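PDB 4IUL: eukaryotic translation initiation factor 4 gamma 2 from Homo sapiens, which probably acts in translation initiation as an eIF4G relative, its MIF4G domain of HEAT repeats interacting with the helicase eIF4A. Local coordinates for residues Val127-Asp131 with Lys183-Val187. Sequence-based numbering, arbitrary orientation.
Sequences VDVYD and KKKRV
Asp131 and Arg186 are the residues whose CA atoms come nearest across segments 127-131 and 183-187, yet these stand 8.3 Å apart, so two loops without regular structure are bridged by long side chains. One bridge joins Lys184 to Asp128: NZ donates to OD1 at 3.0 Å, a hydrogen-bonded salt bridge that uses the syn lone pair of the carboxylate oxygen. The two side chains cross at about a right angle. The lysine chain bends at chi2 and again at chi4, the second bend turning the ammonium aside from the run of its methylenes. Asp131 adds a second negative charge, with OD2 4.2 Å from Lys184 NZ, too far for a salt bridge; the same oxygen has a long, weak ion pair with Arg145 of helix 141-163.

The other bridge runs from Arg186 to the main chain of Tyr130. With chi1 at 180° and chi2 also extended, the arginine chain runs out toward the other loop before bending at chi3. Its NH2 reaches Tyr130 O at 3.1 Å. The N-H...O angle is only 140°, and the donor sits 52° out of the carbonyl plane, evidence of an imperfectly directed bond. NH1 packs 3.8 Å from Tyr130 CB, while the Tyr130 side chain touches Glu141 and Gln144.

The loops following helices 107-127 and 170-181 are thus joined at the surface of the helical MIF4G domain. With only 202 Å² buried and no touching residue buried, cohesion here rests on charge complementarity and one hydrogen bond to a main-chain carbonyl oxygen, and would probably be sensitive to ionic strength.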
loop_
_atom_site.group_PDB
_atom_site.type_symbol
_atom_site.label_atom_id
_atom_site.label_comp_id
_atom_site.label_asym_id
_atom_site.label_seq_id
_atom_site.Cartn_x
_atom_site.Cartn_y
_atom_site.Cartn_z
ATOM N N VAL A 127 7.874 -9.181 -11.223
ATOM C CA VAL A 127 7.108 -8.967 -12.449
ATOM C C VAL A 127 8.009 -8.917 -13.681
ATOM O O VAL A 127 7.675 -9.478 -14.723
ATOM C CB VAL A 127 6.284 -7.653 -12.374
ATOM C CG1 VAL A 127 5.811 -7.236 -13.767
ATOM C CG2 VAL A 127 5.088 -7.848 -11.458
ATOM N N ASP A 128 9.150 -8.247 -13.556
ATOM C CA ASP A 128 10.084 -8.125 -14.671
ATOM C C ASP A 128 11.104 -9.267 -14.706
ATOM O O ASP A 128 12.153 -9.155 -15.342
ATOM C CB ASP A 128 10.816 -6.783 -14.590
ATOM C CG ASP A 128 9.862 -5.602 -14.524
ATOM O OD1 ASP A 128 8.963 -5.510 -15.387
ATOM O OD2 ASP A 128 10.016 -4.760 -13.613
ATOM N N VAL A 129 10.788 -10.367 -14.028
ATOM C CA VAL A 129 11.675 -11.524 -13.970
ATOM C C VAL A 129 11.799 -12.232 -15.316
ATOM O O VAL A 129 12.766 -12.956 -15.560
ATOM C CB VAL A 129 11.185 -12.552 -12.928
ATOM C CG1 VAL A 129 9.865 -13.150 -13.372
ATOM C CG2 VAL A 129 12.229 -13.642 -12.738
ATOM N N TYR A 130 10.817 -12.026 -16.185
ATOM C CA TYR A 130 10.826 -12.655 -17.502
ATOM C C TYR A 130 11.046 -11.615 -18.591
ATOM O O TYR A 130 11.228 -11.953 -19.761
ATOM C CB TYR A 130 9.503 -13.386 -17.742
ATOM C CG TYR A 130 9.205 -14.470 -16.726
ATOM C CD1 TYR A 130 10.064 -15.560 -16.565
ATOM C CD2 TYR A 130 8.064 -14.406 -15.927
ATOM C CE1 TYR A 130 9.794 -16.560 -15.633
ATOM C CE2 TYR A 130 7.785 -15.400 -14.989
ATOM C CZ TYR A 130 8.652 -16.472 -14.848
ATOM O OH TYR A 130 8.373 -17.454 -13.921
ATOM N N ASP A 131 11.035 -10.348 -18.191
ATOM C CA ASP A 131 11.224 -9.237 -19.113
ATOM C C ASP A 131 12.701 -9.040 -19.452
ATOM O O ASP A 131 13.184 -9.514 -20.482
ATOM C CB ASP A 131 10.657 -7.956 -18.494
ATOM C CG ASP A 131 9.208 -8.112 -18.058
ATOM O OD1 ASP A 131 8.917 -9.049 -17.282
ATOM O OD2 ASP A 131 8.361 -7.298 -18.488
ATOM N N LYS A 183 3.587 1.970 -20.285
ATOM C CA LYS A 183 3.214 1.034 -21.337
ATOM C C LYS A 183 4.360 0.109 -21.736
ATOM O O LYS A 183 5.256 0.497 -22.488
ATOM C CB LYS A 183 2.721 1.805 -22.564
ATOM C CG LYS A 183 2.442 0.933 -23.776
ATOM C CD LYS A 183 1.398 -0.121 -23.472
ATOM C CE LYS A 183 1.150 -0.989 -24.683
ATOM N NZ LYS A 183 0.129 -2.020 -24.396
ATOM N N LYS A 184 4.322 -1.118 -21.230
ATOM C CA LYS A 184 5.346 -2.107 -21.533
ATOM C C LYS A 184 5.221 -2.564 -22.984
ATOM O O LYS A 184 4.124 -2.584 -23.543
ATOM C CB LYS A 184 5.191 -3.311 -20.607
ATOM C CG LYS A 184 5.387 -2.996 -19.133
ATOM C CD LYS A 184 6.836 -2.669 -18.827
ATOM C CE LYS A 184 7.071 -2.580 -17.328
ATOM N NZ LYS A 184 6.767 -3.868 -16.643
ATOM N N LYS A 185 6.343 -2.930 -23.594
ATOM C CA LYS A 185 6.323 -3.390 -24.976
ATOM C C LYS A 185 5.538 -4.687 -25.091
ATOM O O LYS A 185 4.701 -4.837 -25.978
ATOM C CB LYS A 185 7.746 -3.606 -25.497
ATOM C CG LYS A 185 8.578 -2.341 -25.572
ATOM C CD LYS A 185 9.857 -2.559 -26.367
ATOM C CE LYS A 185 10.742 -3.623 -25.735
ATOM N NZ LYS A 185 11.989 -3.841 -26.521
ATOM N N ARG A 186 5.809 -5.621 -24.187
ATOM C CA ARG A 186 5.124 -6.909 -24.197
ATOM C C ARG A 186 3.610 -6.745 -24.038
ATOM O O ARG A 186 2.843 -7.094 -24.935
ATOM C CB ARG A 186 5.679 -7.807 -23.083
ATOM C CG ARG A 186 5.032 -9.183 -23.002
ATOM C CD ARG A 186 5.708 -10.068 -21.952
ATOM N NE ARG A 186 7.107 -10.350 -22.272
ATOM C CZ ARG A 186 7.886 -11.179 -21.578
ATOM N NH1 ARG A 186 7.406 -11.817 -20.518
ATOM N NH2 ARG A 186 9.147 -11.373 -21.947
ATOM N N VAL A 187 3.187 -6.208 -22.897
ATOM C CA VAL A 187 1.768 -6.004 -22.621
ATOM C C VAL A 187 1.088 -5.185 -23.720
ATOM O O VAL A 187 1.694 -4.287 -24.304
ATOM C CB VAL A 187 1.567 -5.283 -21.262
ATOM C CG1 VAL A 187 0.086 -5.074 -20.991
ATOM C CG2 VAL A 187 2.195 -6.101 -20.149
#